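Local coordinates for C2 domain protein (Scophthalmus maximus, PDB 3W57) that binds calcium ions through the loops of a C2 domain and may have wide-pore channel activity, at residues G44-F49 against L86-E91; C102-K107 against L123-T128. All blocks are in the same frame, centred on the assembly; numbering follows the deposited sequence.

Contact 1: G44-F49 against L86-E91. With CA (calcium ion), chain C; CA (calcium ion), chain D.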
loop_
_atom_site.group_PDB
_atom_site.type_symbol
_atom_site.label_atom_id
_atom_site.label_comp_id
_atom_site.label_asym_id
_atom_site.label_seq_id
_atom_site.Cartn_x
_atom_site.Cartn_y
_atom_site.Cartn_z
ATOM N N GLY A 44 -9.768 4.682 -3.811
ATOM C CA GLY A 44 -8.492 4.002 -3.654
ATOM C C GLY A 44 -8.514 2.708 -2.862
ATOM O O GLY A 44 -9.315 2.531 -1.938
ATOM N N TYR A 45 -7.606 1.812 -3.225
ATOM C CA TYR A 45 -7.290 0.632 -2.411
ATOM C C TYR A 45 -5.819 0.300 -2.619
ATOM O O TYR A 45 -5.203 0.789 -3.574
ATOM C CB TYR A 45 -8.198 -0.568 -2.733
ATOM C CG TYR A 45 -8.035 -1.199 -4.100
ATOM C CD1 TYR A 45 -7.239 -2.323 -4.278
ATOM C CD2 TYR A 45 -8.688 -0.669 -5.218
ATOM C CE1 TYR A 45 -7.107 -2.914 -5.545
ATOM C CE2 TYR A 45 -8.556 -1.246 -6.480
ATOM C CZ TYR A 45 -7.765 -2.368 -6.633
ATOM O OH TYR A 45 -7.637 -2.968 -7.881
ATOM N N VAL A 46 -5.246 -0.488 -1.712
ATOM C CA VAL A 46 -3.830 -0.813 -1.797
ATOM C C VAL A 46 -3.659 -2.321 -1.893
ATOM O O VAL A 46 -4.273 -3.067 -1.131
ATOM C CB VAL A 46 -3.059 -0.304 -0.559
ATOM C CG1 VAL A 46 -1.575 -0.617 -0.695
ATOM C CG2 VAL A 46 -3.279 1.198 -0.365
ATOM N N LYS A 47 -2.837 -2.771 -2.836
ATOM C CA LYS A 47 -2.459 -4.191 -2.909
ATOM C C LYS A 47 -1.058 -4.319 -2.337
ATOM O O LYS A 47 -0.218 -3.449 -2.564
ATOM C CB LYS A 47 -2.436 -4.697 -4.351
ATOM C CG LYS A 47 -3.737 -4.599 -5.127
ATOM C CD LYS A 47 -3.560 -5.360 -6.460
ATOM C CE LYS A 47 -4.708 -5.129 -7.421
ATOM N NZ LYS A 47 -4.465 -5.872 -8.704
ATOM N N VAL A 48 -0.808 -5.411 -1.615
ATOM C CA VAL A 48 0.424 -5.584 -0.843
ATOM C C VAL A 48 1.140 -6.880 -1.222
ATOM O O VAL A 48 0.521 -7.945 -1.236
ATOM C CB VAL A 48 0.130 -5.626 0.667
ATOM C CG1 VAL A 48 1.412 -5.769 1.460
ATOM C CG2 VAL A 48 -0.643 -4.368 1.091
ATOM N N PHE A 49 2.427 -6.780 -1.551
ATOM C CA PHE A 49 3.242 -7.966 -1.847
ATOM C C PHE A 49 4.528 -7.923 -1.042
ATOM O O PHE A 49 5.053 -6.848 -0.754
ATOM C CB PHE A 49 3.620 -8.047 -3.331
ATOM C CG PHE A 49 2.448 -7.975 -4.259
ATOM C CD1 PHE A 49 1.982 -9.111 -4.892
ATOM C CD2 PHE A 49 1.823 -6.758 -4.509
ATOM C CE1 PHE A 49 0.896 -9.049 -5.740
ATOM C CE2 PHE A 49 0.730 -6.688 -5.365
ATOM C CZ PHE A 49 0.270 -7.835 -5.981
ATOM N N LEU A 86 4.009 -2.021 -2.612
ATOM C CA LEU A 86 2.686 -1.472 -2.338
ATOM C C LEU A 86 2.146 -0.811 -3.590
ATOM O O LEU A 86 2.786 0.061 -4.152
ATOM C CB LEU A 86 2.762 -0.430 -1.223
ATOM C CG LEU A 86 3.411 -0.914 0.079
ATOM C CD1 LEU A 86 3.471 0.219 1.108
ATOM C CD2 LEU A 86 2.679 -2.116 0.653
ATOM N N GLU A 87 0.949 -1.212 -4.005
ATOM C CA GLU A 87 0.334 -0.682 -5.221
ATOM C C GLU A 87 -0.941 0.067 -4.852
ATOM O O GLU A 87 -1.842 -0.505 -4.243
ATOM C CB GLU A 87 -0.023 -1.821 -6.181
ATOM C CG GLU A 87 1.166 -2.654 -6.655
ATOM C CD GLU A 87 0.743 -3.748 -7.628
ATOM O OE1 GLU A 87 -0.483 -3.924 -7.813
ATOM O OE2 GLU A 87 1.634 -4.417 -8.208
ATOM N N VAL A 88 -1.020 1.340 -5.214
ATOM C CA VAL A 88 -2.236 2.102 -4.966
ATOM C C VAL A 88 -3.062 2.166 -6.238
ATOM O O VAL A 88 -2.607 2.707 -7.257
ATOM C CB VAL A 88 -1.921 3.526 -4.487
ATOM C CG1 VAL A 88 -3.204 4.294 -4.194
ATOM C CG2 VAL A 88 -1.037 3.459 -3.257
ATOM N N HIS A 89 -4.266 1.594 -6.188
ATOM C CA HIS A 89 -5.137 1.534 -7.359
ATOM C C HIS A 89 -6.404 2.328 -7.113
ATOM O O HIS A 89 -6.826 2.488 -5.969
ATOM C CB HIS A 89 -5.584 0.097 -7.647
ATOM C CG HIS A 89 -4.476 -0.852 -7.995
ATOM N ND1 HIS A 89 -4.301 -1.345 -9.270
ATOM C CD2 HIS A 89 -3.519 -1.432 -7.228
ATOM C CE1 HIS A 89 -3.274 -2.181 -9.277
ATOM N NE2 HIS A 89 -2.778 -2.246 -8.052
ATOM N N ASP A 90 -7.014 2.797 -8.197
ATOM C CA ASP A 90 -8.381 3.317 -8.167
ATOM C C ASP A 90 -9.329 2.235 -8.673
ATOM O O ASP A 90 -9.143 1.728 -9.786
ATOM C CB ASP A 90 -8.502 4.529 -9.081
ATOM C CG ASP A 90 -9.943 4.940 -9.306
ATOM O OD1 ASP A 90 -10.668 5.163 -8.320
ATOM O OD2 ASP A 90 -10.387 4.980 -10.476
ATOM N N GLU A 91 -10.348 1.888 -7.884
ATOM C CA GLU A 91 -11.364 0.963 -8.369
ATOM C C GLU A 91 -12.284 1.649 -9.377
ATOM O O GLU A 91 -12.786 2.744 -9.121
ATOM C CB GLU A 91 -12.207 0.412 -7.212
ATOM C CG GLU A 91 -13.164 -0.682 -7.654
ATOM C CD GLU A 91 -14.201 -1.039 -6.603
ATOM O OE1 GLU A 91 -14.218 -2.208 -6.161
ATOM O OE2 GLU A 91 -15.013 -0.163 -6.237
HETATM CA CA CA C . -12.837 5.046 -9.613
HETATM CA CA CA D . -9.997 5.825 -12.826
HETATM O O HOH W 1 -1.608 -5.581 -9.646
HETATM O O HOH W 2 -15.395 4.855 -9.909
HETATM O O HOH W 3 -7.868 6.561 -11.771
HETATM O O HOH W 4 -9.156 7.809 -14.129
HETATM O O HOH W 5 -11.237 6.045 -15.105
#

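Contact 2: C102-K107 against L123-T128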
loop_
_atom_site.group_PDB
_atom_site.type_symbol
_atom_site.label_atom_id
_atom_site.label_comp_id
_atom_site.label_asym_id
_atom_site.label_seq_id
_atom_site.Cartn_x
_atom_site.Cartn_y
_atom_site.Cartn_z
ATOM N N CYS A 102 5.084 1.647 -4.663
ATOM C CA CYS A 102 6.165 1.924 -3.731
ATOM C C CYS A 102 6.864 0.612 -3.411
ATOM O O CYS A 102 6.218 -0.352 -3.031
ATOM C CB CYS A 102 5.590 2.542 -2.467
ATOM S SG CYS A 102 4.540 3.976 -2.823
ATOM N N GLN A 103 8.183 0.578 -3.569
ATOM C CA GLN A 103 8.942 -0.645 -3.344
ATOM C C GLN A 103 10.144 -0.358 -2.469
ATOM O O GLN A 103 10.819 0.660 -2.638
ATOM C CB GLN A 103 9.444 -1.207 -4.677
ATOM C CG GLN A 103 8.405 -1.921 -5.500
ATOM C CD GLN A 103 9.017 -3.001 -6.382
ATOM O OE1 GLN A 103 8.423 -4.066 -6.590
ATOM N NE2 GLN A 103 10.216 -2.733 -6.898
ATOM N N ARG A 104 10.434 -1.260 -1.547
ATOM C CA ARG A 104 11.699 -1.181 -0.834
ATOM C C ARG A 104 12.051 -2.504 -0.172
ATOM O O ARG A 104 11.185 -3.352 0.063
ATOM C CB ARG A 104 11.671 -0.081 0.221
ATOM C CG ARG A 104 10.735 -0.379 1.372
ATOM C CD ARG A 104 10.903 0.645 2.494
ATOM N NE ARG A 104 10.777 2.016 2.001
ATOM C CZ ARG A 104 11.797 2.857 1.872
ATOM N NH1 ARG A 104 13.018 2.470 2.210
ATOM N NH2 ARG A 104 11.601 4.085 1.405
ATOM N N GLN A 105 13.335 -2.668 0.128
ATOM C CA GLN A 105 13.796 -3.840 0.860
ATOM C C GLN A 105 13.495 -3.711 2.354
ATOM O O GLN A 105 13.777 -2.684 2.978
ATOM C CB GLN A 105 15.299 -4.052 0.636
ATOM C CG GLN A 105 15.628 -4.554 -0.757
ATOM C CD GLN A 105 17.112 -4.806 -0.941
ATOM O OE1 GLN A 105 17.940 -3.961 -0.605
ATOM N NE2 GLN A 105 17.454 -5.979 -1.461
ATOM N N ILE A 106 12.918 -4.754 2.938
ATOM C CA ILE A 106 12.543 -4.678 4.337
ATOM C C ILE A 106 13.719 -4.913 5.276
ATOM O O ILE A 106 14.589 -5.742 5.011
ATOM C CB ILE A 106 11.412 -5.653 4.680
ATOM C CG1 ILE A 106 11.817 -7.083 4.354
ATOM C CG2 ILE A 106 10.137 -5.275 3.932
ATOM C CD1 ILE A 106 10.735 -8.110 4.702
ATOM N N LYS A 107 13.720 -4.175 6.380
ATOM C CA LYS A 107 14.777 -4.254 7.381
ATOM C C LYS A 107 14.187 -4.596 8.736
ATOM O O LYS A 107 13.061 -4.220 9.045
ATOM C CB LYS A 107 15.523 -2.922 7.472
ATOM C CG LYS A 107 15.980 -2.360 6.139
ATOM C CD LYS A 107 17.054 -3.220 5.478
ATOM C CE LYS A 107 17.525 -2.562 4.192
ATOM N NZ LYS A 107 18.596 -3.338 3.497
ATOM N N LEU A 123 1.730 8.264 -0.559
ATOM C CA LEU A 123 1.345 7.148 0.306
ATOM C C LEU A 123 2.262 7.101 1.529
ATOM O O LEU A 123 3.476 7.206 1.398
ATOM C CB LEU A 123 1.452 5.825 -0.462
ATOM C CG LEU A 123 1.362 4.540 0.387
ATOM C CD1 LEU A 123 -0.036 4.328 0.940
ATOM C CD2 LEU A 123 1.807 3.299 -0.418
ATOM N N HIS A 124 1.671 6.974 2.718
ATOM C CA HIS A 124 2.439 6.800 3.957
ATOM C C HIS A 124 2.100 5.443 4.546
ATOM O O HIS A 124 0.964 4.997 4.443
ATOM C CB HIS A 124 2.077 7.889 4.963
ATOM C CG HIS A 124 2.318 9.272 4.453
ATOM N ND1 HIS A 124 3.253 10.120 5.009
ATOM C CD2 HIS A 124 1.748 9.954 3.434
ATOM C CE1 HIS A 124 3.244 11.269 4.355
ATOM N NE2 HIS A 124 2.340 11.194 3.394
ATOM N N TYR A 125 3.089 4.775 5.126
ATOM C CA TYR A 125 2.863 3.458 5.720
ATOM C C TYR A 125 3.917 3.140 6.768
ATOM O O TYR A 125 4.916 3.849 6.886
ATOM C CB TYR A 125 2.890 2.385 4.638
ATOM C CG TYR A 125 4.198 2.281 3.879
ATOM C CD1 TYR A 125 5.141 1.315 4.217
ATOM C CD2 TYR A 125 4.472 3.114 2.793
ATOM C CE1 TYR A 125 6.337 1.200 3.509
ATOM C CE2 TYR A 125 5.664 2.998 2.087
ATOM C CZ TYR A 125 6.587 2.036 2.447
ATOM O OH TYR A 125 7.773 1.927 1.735
ATOM N N MET A 126 3.677 2.077 7.532
ATOM C CA MET A 126 4.642 1.584 8.508
ATOM C C MET A 126 4.728 0.085 8.359
ATOM O O MET A 126 3.776 -0.554 7.950
ATOM C CB MET A 126 4.181 1.851 9.947
ATOM C CG MET A 126 4.000 3.273 10.310
ATOM S SD MET A 126 3.502 3.298 12.038
ATOM C CE MET A 126 4.892 2.541 12.841
ATOM N N TYR A 127 5.869 -0.478 8.723
ATOM C CA TYR A 127 5.958 -1.923 8.857
ATOM C C TYR A 127 6.858 -2.295 10.021
ATOM O O TYR A 127 7.707 -1.506 10.464
ATOM C CB TYR A 127 6.420 -2.590 7.556
ATOM C CG TYR A 127 7.886 -2.428 7.252
ATOM C CD1 TYR A 127 8.819 -3.316 7.770
ATOM C CD2 TYR A 127 8.342 -1.383 6.458
ATOM C CE1 TYR A 127 10.170 -3.176 7.496
ATOM C CE2 TYR A 127 9.686 -1.232 6.186
ATOM C CZ TYR A 127 10.597 -2.125 6.711
ATOM O OH TYR A 127 11.941 -1.967 6.428
ATOM N N THR A 128 6.639 -3.498 10.530
ATOM C CA THR A 128 7.486 -4.051 11.568
ATOM C C THR A 128 7.947 -5.407 11.071
ATOM O O THR A 128 7.117 -6.240 10.706
ATOM C CB THR A 128 6.726 -4.219 12.889
ATOM O OG1 THR A 128 6.378 -2.927 13.417
ATOM C CG2 THR A 128 7.613 -4.952 13.895
HETATM O O HOH W 6 8.652 3.987 0.205
#

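Contact 1: G44-F49 against L86-E91
Y45 and H89 face each other across two antiparallel neighbours, strands 44-50 and 83-90, at the middle of one four-stranded sheet of the C2 beta-sandwich. Four backbone hydrogen bonds zip them together: Y45 and H89 exchange N-H and C=O, each bond 2.9 Å from N to O, and K47 and E87 do the same one pair further on. Between them lies the non-hydrogen-bonded pair V46-V88, where V46 CA comes 3.2 Å from E87 O in a CA-H...O contact.

On the face that carries Y45, K47, E87 and H89, the packing is layered. CB of H89 sits over the Y45 ring, 3.4 Å from CZ, while the two ring planes, 14° apart, are slid so far that they barely overlap. With CG anti to the carbonyl carbon (chi1 -59°) and an extended chain beyond, K47 lays CE over the H89 imidazole, a CH-pi contact. H89 NE2 donates to E87 OE1 at 2.9 Å; OE1 lies in the imidazole plane, whereas the N-H comes to it from the anti side and 26° out of the carboxylate plane. A water joins the same OE1 to K47 NZ, E87 OE2 is held by a salt bridge to R85, and the Y45 hydroxyl bonds to D96.

On the other face V46, V48, L86 and V88 make an apolar patch. V48 and L86 lie side by side, CG1 3.9 Å from CD2, and L86 and V88 pack on toward strand 122-130.

At its end strand 83-90 runs into two calcium sites, one completed by D37, D43 and D92, the other by D37, D92 and D97. D90 grips the first ion with both carboxylate oxygens, E91 O binding it at 2.4 Å, and D90 OD2 also reaches the second, at 2.5 Å.

Contact 2: C102-K107 against L123-T128
Y127 and Y125 reach from strand 122-130 across the C2 beta-sandwich to the other sheet, meeting strand 97-105 and the turn after it. The axes of the strand segments 102-105 and 123-128 come no nearer than 10.2 Å, at 32° to each other, so side chains bridge the gap. The Y127 hydroxyl accepts a hydrogen bond from the backbone N of K107, 2.8 Å from N to OH. The Y125 hydroxyl takes the N-H of R104 NE at 3.0 Å, lying in the guanidinium plane, although the tyrosine ring itself is turned 43° from that plane. At the other end C102 SG packs on L123 CD2, 3.7 Å away.

Around these contacts, I106 sets CG2 over one face of the Y127 ring, toward its rim, and brings CB 4.0 Å from CE1 of the same ring. R104 bends at chi3 (53°), which turns NE back to the tyrosine. A water bonded to R104 NH2 and to Y125 OH ties the two together a second time.

Further out, the disulfide from C102 to C115 links the sheets covalently beside L123. H111 meets the Y127 ring with planes at about 40°, R104 touches H113, and the K107 amine bonds to N81. Backbone bonds to D82 and N81 hold I106, whose CA lies 3.5 Å from Y127 OH.

Contact 1 joins neighbouring strands within one sheet, whereas contact 2 spans the sandwich from that sheet to its partner. The first is therefore built on paired backbone bonds, the second on side chains reaching across, with a disulfide to a third strand beside it. Both are largely buried, though contact 2 has exposed residues at the turn and lies away from the annotated sites, while contact 1 runs into the calcium loops. Strands 83-90 and 97-105 are sheet neighbours: L86 N lies 2.8 Å from C102 O, probably hydrogen-bonded. Between the sheets the two contacts share a core, with L86 CD1 packing against Y125 and L123, and V88 against L123.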